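Local coordinates for protein putative xanthine dehydrogenase YAGS fad-binding subunit (Escherichia coli, PDB 5G5G) that probably oxidises aldehydes as the large molybdenum-binding subunit of a periplasmic aldehyde oxidase, holding a pterin cytosine dinucleotide cofactor, at residues S515-Y520 and S683-K688; N441-K446 and G508-N513; R98-P103 and A252-L257. One frame throughout, in Å; residues are numbered along the deposited sequence.

Contacts 1 and 2 adjoin each other and both reach the cofactor, while contact 3 lies well apart from them. The centres of contacts 1 and 2 are about 10 Å apart, and both draw on helix 511-534: its first turn binds the diphosphate of the pterin cytosine dinucleotide in contact 2, and its next turns carry the residues of contact 1, whose other segment receives the cytosine amino group. Asn-513 joins the two, its OD1 lying 2.5 Å from Ser-683 OG, probably hydrogen-bonded. Gly-508 N of contact 2 also hydrogen-bonds to an oxygen of the dioxothiomolybdenum ion. Contact 3, between 98-103 and 252-257, lies about 31 Å from contact 2 and about 37 Å from contact 1, centre to centre, touching neither.

Contact 1. Residues S515-Y520 and S683-K688; sequences STSGVY and SPMKAK. With MCN (pterin cytosine dinucleotide), chain Y.
Pro-684 places its CB over the centre of one face of the Tyr-520 ring, the two side chains crossing obliquely. This CH-pi contact has CB 3.6 Å from the ring centroid and only 11° off the ring normal. A proline suits this place, since its compact, rigid ring presents a C-H group to the aromatic face and also fits the type I turn from Ser-683 to Lys-686.

Met-685, its chain bent at chi2 and chi3, curls round Thr-516 and crosses that side chain at about a right angle. Its CE lies 3.8 Å from Thr-516 CB and its SD 4.3 Å from Tyr-520 CB, while CG packs closely on Thr-516 OG1 at 3.2 Å.

Ser-683 OG accepts from Lys-686 N at 3.3 Å, an ST motif, and more weakly from Met-685 N, and also pairs with the side chain of Asn-513. The hydroxyls of Thr-516 and Ser-517 bond to the carbonyls of Ala-512 and Asn-513 one helical turn back. Beyond the turn, the cytosine N4 of the cofactor donates to Lys-688 O at 2.8 Å and 161°.

The turn thus packs on helix 511-534, with helix 472-484 beside Thr-516 and Met-685 and strand 566-574 beside Ser-517 and Pro-684.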
loop_
_atom_site.group_PDB
_atom_site.type_symbol
_atom_site.label_atom_id
_atom_site.label_comp_id
_atom_site.label_asym_id
_atom_site.label_seq_id
_atom_site.Cartn_x
_atom_site.Cartn_y
_atom_site.Cartn_z
ATOM N N SER C 515 22.074 -15.459 -0.674
ATOM C CA SER C 515 22.544 -15.085 0.645
ATOM C C SER C 515 22.817 -16.371 1.492
ATOM O O SER C 515 23.847 -16.472 2.181
ATOM C CB SER C 515 21.595 -14.128 1.362
ATOM O OG SER C 515 20.360 -14.686 1.736
ATOM N N THR C 516 21.898 -17.320 1.412
ATOM C CA THR C 516 22.057 -18.588 2.158
ATOM C C THR C 516 23.192 -19.418 1.601
ATOM O O THR C 516 23.894 -20.072 2.362
ATOM C CB THR C 516 20.790 -19.422 2.318
ATOM O OG1 THR C 516 20.314 -19.839 1.036
ATOM C CG2 THR C 516 19.733 -18.640 3.067
ATOM N N SER C 517 23.382 -19.375 0.284
ATOM C CA SER C 517 24.531 -20.039 -0.337
ATOM C C SER C 517 25.865 -19.440 0.115
ATOM O O SER C 517 26.854 -20.147 0.232
ATOM C CB SER C 517 24.447 -20.074 -1.851
ATOM O OG SER C 517 23.360 -20.900 -2.260
ATOM N N GLY C 518 25.918 -18.126 0.324
ATOM C CA GLY C 518 27.182 -17.569 0.826
ATOM C C GLY C 518 27.415 -17.999 2.269
ATOM O O GLY C 518 28.535 -18.239 2.672
ATOM N N VAL C 519 26.345 -18.104 3.055
ATOM C CA VAL C 519 26.477 -18.641 4.418
ATOM C C VAL C 519 26.922 -20.105 4.360
ATOM O O VAL C 519 27.860 -20.511 5.081
ATOM C CB VAL C 519 25.153 -18.440 5.251
ATOM C CG1 VAL C 519 25.195 -19.237 6.566
ATOM C CG2 VAL C 519 24.910 -16.982 5.486
ATOM N N TYR C 520 26.366 -20.869 3.426
ATOM C CA TYR C 520 26.836 -22.227 3.162
ATOM C C TYR C 520 28.355 -22.262 2.942
ATOM O O TYR C 520 29.083 -23.064 3.556
ATOM C CB TYR C 520 26.094 -22.835 1.958
ATOM C CG TYR C 520 26.538 -24.224 1.591
ATOM C CD1 TYR C 520 27.678 -24.446 0.802
ATOM C CD2 TYR C 520 25.861 -25.339 2.097
ATOM C CE1 TYR C 520 28.106 -25.720 0.493
ATOM C CE2 TYR C 520 26.273 -26.621 1.780
ATOM C CZ TYR C 520 27.403 -26.809 0.984
ATOM O OH TYR C 520 27.813 -28.092 0.689
ATOM N N SER C 683 22.137 -24.148 -6.912
ATOM C CA SER C 683 23.093 -23.781 -5.868
ATOM C C SER C 683 23.252 -24.911 -4.901
ATOM O O SER C 683 22.514 -25.876 -4.986
ATOM C CB SER C 683 22.608 -22.556 -5.096
ATOM O OG SER C 683 21.515 -22.926 -4.215
ATOM N N PRO C 684 24.163 -24.765 -3.904
ATOM C CA PRO C 684 24.272 -25.826 -2.871
ATOM C C PRO C 684 23.008 -25.941 -1.973
ATOM O O PRO C 684 22.791 -26.956 -1.356
ATOM C CB PRO C 684 25.479 -25.407 -2.017
ATOM C CG PRO C 684 26.254 -24.480 -2.924
ATOM C CD PRO C 684 25.234 -23.758 -3.782
ATOM N N MET C 685 22.233 -24.876 -1.906
ATOM C CA MET C 685 20.976 -24.880 -1.172
ATOM C C MET C 685 19.844 -25.596 -1.911
ATOM O O MET C 685 18.872 -26.031 -1.312
ATOM C CB MET C 685 20.539 -23.427 -0.839
ATOM C CG MET C 685 21.512 -22.681 0.038
ATOM S SD MET C 685 21.861 -23.399 1.648
ATOM C CE MET C 685 20.267 -23.232 2.420
ATOM N N LYS C 686 19.954 -25.627 -3.231
ATOM C CA LYS C 686 18.960 -26.220 -4.136
ATOM C C LYS C 686 17.620 -25.468 -4.162
ATOM O O LYS C 686 16.596 -26.003 -4.564
ATOM C CB LYS C 686 18.810 -27.721 -3.821
ATOM C CG LYS C 686 20.158 -28.417 -3.719
ATOM C CD LYS C 686 20.006 -29.919 -3.450
ATOM C CE LYS C 686 21.364 -30.600 -3.379
ATOM N NZ LYS C 686 21.308 -31.908 -2.687
ATOM N N ALA C 687 17.694 -24.189 -3.766
ATOM C CA ALA C 687 16.589 -23.315 -3.651
ATOM C C ALA C 687 16.517 -22.422 -4.875
ATOM O O ALA C 687 17.540 -22.141 -5.525
ATOM C CB ALA C 687 16.729 -22.437 -2.426
ATOM N N LYS C 688 15.305 -21.953 -5.157
ATOM C CA LYS C 688 15.118 -20.884 -6.158
ATOM C C LYS C 688 14.228 -19.790 -5.570
ATOM O O LYS C 688 13.641 -19.945 -4.478
ATOM C CB LYS C 688 14.545 -21.443 -7.476
ATOM C CG LYS C 688 15.525 -22.396 -8.146
ATOM C CD LYS C 688 15.024 -22.944 -9.501
ATOM C CE LYS C 688 13.839 -23.851 -9.302
ATOM N NZ LYS C 688 13.635 -24.629 -10.579
HETATM N N1 MCN Y . 11.976 -18.308 0.573
HETATM C C2 MCN Y . 12.030 -19.617 1.232
HETATM N N3 MCN Y . 12.609 -20.535 0.156
HETATM C C4 MCN Y . 12.895 -20.364 -1.124
HETATM C C5 MCN Y . 12.869 -18.914 -1.522
HETATM C C6 MCN Y . 12.368 -18.026 -0.715
HETATM O O2 MCN Y . 11.762 -19.917 2.275
HETATM N N4 MCN Y . 13.267 -21.234 -1.994
HETATM C "C1'" MCN Y . 11.264 -17.337 1.388
HETATM C C2D MCN Y . 12.155 -16.801 2.571
HETATM O "O2'" MCN Y . 11.320 -16.370 3.643
HETATM C "C3'" MCN Y . 12.772 -15.692 1.884
HETATM C C4D MCN Y . 11.730 -14.942 0.938
HETATM O O4D MCN Y . 10.944 -16.184 0.599
HETATM O "O3'" MCN Y . 13.387 -14.622 2.689
HETATM C "C5'" MCN Y . 12.057 -14.316 -0.287
HETATM O "O5'" MCN Y . 13.206 -14.845 -0.906
HETATM P PA MCN Y . 13.444 -14.539 -2.406
HETATM O O1A MCN Y . 14.887 -14.938 -2.711
HETATM O O2A MCN Y . 12.315 -15.059 -3.225
HETATM O O3A MCN Y . 13.349 -12.859 -2.493
HETATM P PB MCN Y . 14.552 -11.893 -2.148
HETATM O O1B MCN Y . 15.378 -11.664 -3.339
HETATM O O2B MCN Y . 15.201 -12.334 -0.877
HETATM O O3B MCN Y . 13.705 -10.630 -1.751
HETATM C C10 MCN Y . 13.245 -9.698 -2.820
HETATM C "C9'" MCN Y . 11.815 -9.870 -3.194
HETATM C "C8'" MCN Y . 11.545 -8.884 -4.457
HETATM S "S8'" MCN Y . 12.643 -8.790 -5.720
HETATM C "C7'" MCN Y . 10.597 -8.096 -4.317
HETATM S "S7'" MCN Y . 10.265 -6.802 -5.504
HETATM C "C6'" MCN Y . 9.467 -8.295 -3.260
HETATM C C7 MCN Y . 9.755 -9.726 -2.600
HETATM O "O9'" MCN Y . 11.032 -9.833 -2.116
HETATM N "N5'" MCN Y . 9.801 -7.212 -2.194
HETATM C C4A MCN Y . 9.176 -7.336 -0.839
HETATM N "N8'" MCN Y . 8.867 -9.838 -1.424
HETATM C C4B MCN Y . 8.774 -8.821 -0.541
HETATM N "N1'" MCN Y . 8.055 -9.028 0.636
HETATM C "C2'" MCN Y . 8.098 -8.134 1.712
HETATM N "N2'" MCN Y . 7.447 -8.302 2.760
HETATM N "N3'" MCN Y . 8.459 -6.859 1.372
HETATM C "C4'" MCN Y . 9.167 -6.381 0.281
HETATM O "O4'" MCN Y . 9.595 -5.265 -0.068
#

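Contact 2. Residues N441-K446 and G508-N513; sequences NNLLEK and GQWGAN. With MCN (pterin cytosine dinucleotide), chain Y.
Glu-445 and Leu-443 approach the indole of Trp-510 from two directions. Glu-445 CG sits over the six-membered ring, 3.8 Å from its centroid and 10° off the normal, a CH-pi contact made by the methylene, with the carboxylate plane turned 50° from that of the ring. Leu-443 comes instead to the ring edge, CB 3.7 Å from Trp-510 CE3. On the face opposite Glu-445 is Gly-508 CA; a glycine suits this place because a side chain would run into the indole.

Direct polar contact is slight: Gln-509 NE2 gives Asn-441 O a weak bond of 3.3 Å, while its OE1 accepts from the backbone of Glu-692 and Leu-693. Water does most of the bridging. One molecule donates to both Asn-441 O and Gly-508 O; a second donates to Asn-442 OD1 and Leu-443 O and accepts from Asn-513 ND2; a third accepts from Leu-443 N and donates to Gly-508 O. Asn-442 ND2 also bonds to Gln-583, and Asn-513 OD1 pairs with Ser-683.

Backbone amides starting helix 511-534 bind the diphosphate of the pterin cytosine dinucleotide, Gly-511 N to its O1B at 2.8 Å and Ala-512 N to its O1A at 2.7 Å. A CB on Gly-511 would collide with O2B. With Gly-508 N bonded to an oxygen ligand of the dioxothiomolybdenum ion, this backbone holds that ligand as well as the phosphates, and the helix dipole would probably help offset the negative charge.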
loop_
_atom_site.group_PDB
_atom_site.type_symbol
_atom_site.label_atom_id
_atom_site.label_comp_id
_atom_site.label_asym_id
_atom_site.label_seq_id
_atom_site.Cartn_x
_atom_site.Cartn_y
_atom_site.Cartn_z
ATOM N N ASN C 441 12.105 -16.162 -13.819
ATOM C CA ASN C 441 13.412 -16.766 -13.854
ATOM C C ASN C 441 14.095 -16.836 -12.457
ATOM O O ASN C 441 13.739 -16.088 -11.528
ATOM C CB ASN C 441 14.302 -16.065 -14.873
ATOM C CG ASN C 441 13.932 -16.424 -16.311
ATOM O OD1 ASN C 441 13.523 -17.545 -16.591
ATOM N ND2 ASN C 441 14.114 -15.495 -17.222
ATOM N N ASN C 442 15.049 -17.753 -12.362
ATOM C CA ASN C 442 15.891 -17.867 -11.200
ATOM C C ASN C 442 17.251 -17.309 -11.574
ATOM O O ASN C 442 17.861 -17.793 -12.508
ATOM C CB ASN C 442 16.028 -19.312 -10.767
ATOM C CG ASN C 442 16.873 -19.463 -9.545
ATOM O OD1 ASN C 442 16.532 -18.932 -8.509
ATOM N ND2 ASN C 442 17.983 -20.192 -9.655
ATOM N N LEU C 443 17.733 -16.313 -10.838
ATOM C CA LEU C 443 18.960 -15.583 -11.168
ATOM C C LEU C 443 20.014 -15.797 -10.075
ATOM O O LEU C 443 19.678 -15.970 -8.927
ATOM C CB LEU C 443 18.654 -14.084 -11.277
ATOM C CG LEU C 443 17.576 -13.675 -12.289
ATOM C CD1 LEU C 443 17.332 -12.152 -12.203
ATOM C CD2 LEU C 443 17.931 -14.087 -13.716
ATOM N N LEU C 444 21.293 -15.794 -10.462
ATOM C CA LEU C 444 22.366 -16.068 -9.544
ATOM C C LEU C 444 23.319 -14.890 -9.535
ATOM O O LEU C 444 23.641 -14.381 -10.584
ATOM C CB LEU C 444 23.159 -17.280 -9.993
ATOM C CG LEU C 444 22.519 -18.672 -9.935
ATOM C CD1 LEU C 444 21.830 -18.927 -8.610
ATOM C CD2 LEU C 444 21.569 -18.908 -11.094
ATOM N N GLU C 445 23.821 -14.534 -8.365
ATOM C CA GLU C 445 24.739 -13.425 -8.182
ATOM C C GLU C 445 25.668 -13.781 -7.013
ATOM O O GLU C 445 25.286 -14.551 -6.118
ATOM C CB GLU C 445 23.965 -12.152 -7.864
ATOM C CG GLU C 445 23.078 -11.570 -8.978
ATOM C CD GLU C 445 23.838 -11.088 -10.225
ATOM O OE1 GLU C 445 25.009 -10.616 -10.087
ATOM O OE2 GLU C 445 23.256 -11.202 -11.353
ATOM N N LYS C 446 26.909 -13.308 -7.064
ATOM C CA LYS C 446 27.857 -13.556 -5.997
ATOM C C LYS C 446 27.386 -13.022 -4.648
ATOM O O LYS C 446 26.814 -11.911 -4.583
ATOM C CB LYS C 446 29.197 -12.872 -6.352
ATOM C CG LYS C 446 30.312 -13.049 -5.338
ATOM C CD LYS C 446 31.575 -12.279 -5.729
ATOM C CE LYS C 446 32.748 -12.619 -4.794
ATOM N NZ LYS C 446 33.989 -11.858 -5.139
ATOM N N GLY C 508 15.418 -9.245 -7.541
ATOM C CA GLY C 508 15.359 -10.278 -8.586
ATOM C C GLY C 508 14.971 -11.668 -8.112
ATOM O O GLY C 508 15.279 -12.695 -8.791
ATOM N N GLN C 509 14.335 -11.711 -6.948
ATOM C CA GLN C 509 14.147 -12.926 -6.131
ATOM C C GLN C 509 15.362 -13.825 -6.089
ATOM O O GLN C 509 15.231 -15.045 -6.169
ATOM C CB GLN C 509 12.849 -13.686 -6.483
ATOM C CG GLN C 509 12.718 -14.306 -7.881
ATOM C CD GLN C 509 11.550 -15.241 -8.015
ATOM O OE1 GLN C 509 10.505 -15.088 -7.404
ATOM N NE2 GLN C 509 11.714 -16.231 -8.874
ATOM N N TRP C 510 16.554 -13.255 -6.048
ATOM C CA TRP C 510 17.782 -14.059 -5.910
ATOM C C TRP C 510 18.270 -14.059 -4.462
ATOM O O TRP C 510 19.242 -14.745 -4.131
ATOM C CB TRP C 510 18.916 -13.613 -6.835
ATOM C CG TRP C 510 19.385 -12.173 -6.643
ATOM C CD1 TRP C 510 19.796 -11.572 -5.469
ATOM C CD2 TRP C 510 19.508 -11.180 -7.656
ATOM N NE1 TRP C 510 20.143 -10.255 -5.707
ATOM C CE2 TRP C 510 19.989 -9.996 -7.038
ATOM C CE3 TRP C 510 19.184 -11.143 -9.028
ATOM C CZ2 TRP C 510 20.156 -8.783 -7.746
ATOM C CZ3 TRP C 510 19.398 -9.915 -9.768
ATOM C CH2 TRP C 510 19.880 -8.772 -9.111
ATOM N N GLY C 511 17.631 -13.239 -3.622
ATOM C CA GLY C 511 18.186 -12.981 -2.282
ATOM C C GLY C 511 18.297 -14.191 -1.378
ATOM O O GLY C 511 19.354 -14.395 -0.745
ATOM N N ALA C 512 17.206 -14.967 -1.248
ATOM C CA ALA C 512 17.243 -16.127 -0.352
ATOM C C ALA C 512 18.299 -17.142 -0.749
ATOM O O ALA C 512 19.119 -17.592 0.059
ATOM C CB ALA C 512 15.914 -16.812 -0.321
ATOM N N ASN C 513 18.250 -17.526 -2.013
ATOM C CA ASN C 513 19.163 -18.522 -2.508
ATOM C C ASN C 513 20.634 -18.078 -2.473
ATOM O O ASN C 513 21.484 -18.809 -2.022
ATOM C CB ASN C 513 18.745 -18.914 -3.938
ATOM C CG ASN C 513 19.569 -20.059 -4.495
ATOM O OD1 ASN C 513 19.952 -20.969 -3.756
ATOM N ND2 ASN C 513 19.942 -19.959 -5.764
HETATM N N1 MCN Y . 11.976 -18.308 0.573
HETATM C C2 MCN Y . 12.030 -19.617 1.232
HETATM N N3 MCN Y . 12.609 -20.535 0.156
HETATM C C4 MCN Y . 12.895 -20.364 -1.124
HETATM C C5 MCN Y . 12.869 -18.914 -1.522
HETATM C C6 MCN Y . 12.368 -18.026 -0.715
HETATM O O2 MCN Y . 11.762 -19.917 2.275
HETATM N N4 MCN Y . 13.267 -21.234 -1.994
HETATM C "C1'" MCN Y . 11.264 -17.337 1.388
HETATM C C2D MCN Y . 12.155 -16.801 2.571
HETATM O "O2'" MCN Y . 11.320 -16.370 3.643
HETATM C "C3'" MCN Y . 12.772 -15.692 1.884
HETATM C C4D MCN Y . 11.730 -14.942 0.938
HETATM O O4D MCN Y . 10.944 -16.184 0.599
HETATM O "O3'" MCN Y . 13.387 -14.622 2.689
HETATM C "C5'" MCN Y . 12.057 -14.316 -0.287
HETATM O "O5'" MCN Y . 13.206 -14.845 -0.906
HETATM P PA MCN Y . 13.444 -14.539 -2.406
HETATM O O1A MCN Y . 14.887 -14.938 -2.711
HETATM O O2A MCN Y . 12.315 -15.059 -3.225
HETATM O O3A MCN Y . 13.349 -12.859 -2.493
HETATM P PB MCN Y . 14.552 -11.893 -2.148
HETATM O O1B MCN Y . 15.378 -11.664 -3.339
HETATM O O2B MCN Y . 15.201 -12.334 -0.877
HETATM O O3B MCN Y . 13.705 -10.630 -1.751
HETATM C C10 MCN Y . 13.245 -9.698 -2.820
HETATM C "C9'" MCN Y . 11.815 -9.870 -3.194
HETATM C "C8'" MCN Y . 11.545 -8.884 -4.457
HETATM S "S8'" MCN Y . 12.643 -8.790 -5.720
HETATM C "C7'" MCN Y . 10.597 -8.096 -4.317
HETATM S "S7'" MCN Y . 10.265 -6.802 -5.504
HETATM C "C6'" MCN Y . 9.467 -8.295 -3.260
HETATM C C7 MCN Y . 9.755 -9.726 -2.600
HETATM O "O9'" MCN Y . 11.032 -9.833 -2.116
HETATM N "N5'" MCN Y . 9.801 -7.212 -2.194
HETATM C C4A MCN Y . 9.176 -7.336 -0.839
HETATM N "N8'" MCN Y . 8.867 -9.838 -1.424
HETATM C C4B MCN Y . 8.774 -8.821 -0.541
HETATM N "N1'" MCN Y . 8.055 -9.028 0.636
HETATM C "C2'" MCN Y . 8.098 -8.134 1.712
HETATM N "N2'" MCN Y . 7.447 -8.302 2.760
HETATM N "N3'" MCN Y . 8.459 -6.859 1.372
HETATM C "C4'" MCN Y . 9.167 -6.381 0.281
HETATM O "O4'" MCN Y . 9.595 -5.265 -0.068
HETATM O O HOH W 1 13.939 -13.195 -11.214
HETATM O O HOH W 2 18.512 -17.550 -6.954
HETATM O O HOH W 3 16.056 -15.275 -8.886
#

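Contact 3. Residues R98-P103 and A252-L257; sequences RLLGGP and ALLAAL
Leu-99 and Leu-100 meet one side of helix 250-262 through methyl and methylene groups alone. The closest approach is Leu-99 CB to Leu-253 CD2, 3.9 Å, and the same methyl also lies 4.3 Å from Leu-100 CB, so Leu-253 reaches toward both neighbours with one branch. Farther along, Leu-100 divides its two methyls between two helix residues: CD1 comes 4.2 Å from Leu-254 CD2, the two side chains crossing at about a right angle, and CD2 comes 4.3 Å from Leu-257 CD1.

The torsions explain this reach. Leu-100 holds its CG opposite the backbone N (chi1 176°), which extends its forked end toward the helix. Leu-253 adopts the same setting, which puts its CD2 against the CB atoms of Leu-99 and Leu-100. Leu-254 starts out across the line of approach, and only the end of its side chain comes nearer. Branched, purely apolar leucines suit such a place, since no hydrogen bond crosses here and the fork of Leu-100 serves two partners.

The helix side follows the usual spacing: Leu-253 and Leu-257, one turn apart and linked by the bond from Leu-257 N to Leu-253 O (2.9 Å), point the same way, with Leu-254 beside them. The loop is part of the a/b hammerhead domain and the helix part of the first molybdopterin cofactor-binding domain, so the leucines pack one against the other.

Small alanines suit the other flanks of the helix, where it lies close to the sheet: Ala-252 and Ala-255 touch strand 194-200, and Ala-256 meets strand 203-208. Helix 213-224 packs against Leu-253 and Leu-257 through Leu-224. On the loop side, Arg-98 is fixed through its backbone, N to Glu-106 and O to Gln-110, and Gly-101 bonds through its backbone to Ala-111. Gly-102, with a positive phi of 110°, then leads into the cis peptide before Pro-103.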
loop_
_atom_site.group_PDB
_atom_site.type_symbol
_atom_site.label_atom_id
_atom_site.label_comp_id
_atom_site.label_asym_id
_atom_site.label_seq_id
_atom_site.Cartn_x
_atom_site.Cartn_y
_atom_site.Cartn_z
ATOM N N ARG C 98 17.767 12.762 -12.153
ATOM C CA ARG C 98 18.587 13.274 -11.071
ATOM C C ARG C 98 17.806 13.294 -9.795
ATOM O O ARG C 98 16.635 13.630 -9.772
ATOM C CB ARG C 98 19.032 14.694 -11.377
ATOM C CG ARG C 98 20.069 14.783 -12.493
ATOM C CD ARG C 98 20.684 16.196 -12.627
ATOM N NE ARG C 98 21.697 16.101 -13.686
ATOM C CZ ARG C 98 22.919 15.513 -13.570
ATOM N NH1 ARG C 98 23.380 15.022 -12.415
ATOM N NH2 ARG C 98 23.724 15.430 -14.635
ATOM N N LEU C 99 18.489 13.006 -8.694
ATOM C CA LEU C 99 17.830 13.006 -7.369
ATOM C C LEU C 99 17.676 14.446 -6.823
ATOM O O LEU C 99 16.842 14.675 -5.959
ATOM C CB LEU C 99 18.587 12.162 -6.371
ATOM C CG LEU C 99 18.638 10.681 -6.759
ATOM C CD1 LEU C 99 19.483 9.956 -5.741
ATOM C CD2 LEU C 99 17.237 10.108 -6.814
ATOM N N LEU C 100 18.444 15.385 -7.334
ATOM C CA LEU C 100 18.258 16.799 -6.972
ATOM C C LEU C 100 18.178 17.567 -8.286
ATOM O O LEU C 100 19.187 17.615 -9.050
ATOM C CB LEU C 100 19.419 17.290 -6.129
ATOM C CG LEU C 100 19.406 18.764 -5.752
ATOM C CD1 LEU C 100 18.134 19.139 -4.989
ATOM C CD2 LEU C 100 20.580 19.029 -4.830
ATOM N N GLY C 101 17.015 18.147 -8.559
ATOM C CA GLY C 101 16.789 18.871 -9.823
ATOM C C GLY C 101 17.247 20.314 -9.718
ATOM O O GLY C 101 17.512 20.802 -8.625
ATOM N N GLY C 102 17.268 21.001 -10.851
ATOM C CA GLY C 102 17.674 22.407 -10.927
ATOM C C GLY C 102 19.003 22.551 -11.627
ATOM O O GLY C 102 19.963 21.966 -11.207
ATOM N N PRO C 103 19.108 23.358 -12.683
ATOM C CA PRO C 103 18.063 24.194 -13.218
ATOM C C PRO C 103 17.009 23.456 -14.059
ATOM O O PRO C 103 15.930 23.973 -14.232
ATOM C CB PRO C 103 18.850 25.250 -14.026
ATOM C CG PRO C 103 20.092 24.530 -14.438
ATOM C CD PRO C 103 20.404 23.543 -13.362
ATOM N N ALA C 252 18.097 9.978 0.915
ATOM C CA ALA C 252 19.467 9.619 1.242
ATOM C C ALA C 252 20.448 10.717 0.805
ATOM O O ALA C 252 21.325 11.141 1.569
ATOM C CB ALA C 252 19.784 8.299 0.569
ATOM N N LEU C 253 20.355 11.119 -0.453
ATOM C CA LEU C 253 21.182 12.179 -0.950
ATOM C C LEU C 253 21.003 13.445 -0.126
ATOM O O LEU C 253 21.991 14.046 0.333
ATOM C CB LEU C 253 20.908 12.480 -2.413
ATOM C CG LEU C 253 21.755 13.638 -2.949
ATOM C CD1 LEU C 253 23.237 13.374 -2.826
ATOM C CD2 LEU C 253 21.419 13.940 -4.389
ATOM N N LEU C 254 19.749 13.836 0.091
ATOM C CA LEU C 254 19.518 15.147 0.738
ATOM C C LEU C 254 19.927 15.092 2.199
ATOM O O LEU C 254 20.501 16.083 2.730
ATOM C CB LEU C 254 18.085 15.612 0.539
ATOM C CG LEU C 254 17.884 16.104 -0.915
ATOM C CD1 LEU C 254 16.425 16.239 -1.181
ATOM C CD2 LEU C 254 18.494 17.451 -1.162
ATOM N N ALA C 255 19.683 13.973 2.883
ATOM C CA ALA C 255 20.149 13.845 4.268
ATOM C C ALA C 255 21.642 14.063 4.357
ATOM O O ALA C 255 22.147 14.813 5.217
ATOM C CB ALA C 255 19.771 12.485 4.860
ATOM N N ALA C 256 22.361 13.399 3.462
ATOM C CA ALA C 256 23.811 13.460 3.418
ATOM C C ALA C 256 24.340 14.876 3.127
ATOM O O ALA C 256 25.210 15.409 3.845
ATOM C CB ALA C 256 24.353 12.475 2.397
ATOM N N LEU C 257 23.791 15.503 2.087
ATOM C CA LEU C 257 24.168 16.887 1.795
ATOM C C LEU C 257 23.895 17.839 2.951
ATOM O O LEU C 257 24.723 18.695 3.288
ATOM C CB LEU C 257 23.421 17.387 0.560
ATOM C CG LEU C 257 23.864 16.688 -0.714
ATOM C CD1 LEU C 257 22.948 17.138 -1.841
ATOM C CD2 LEU C 257 25.301 17.035 -1.030
#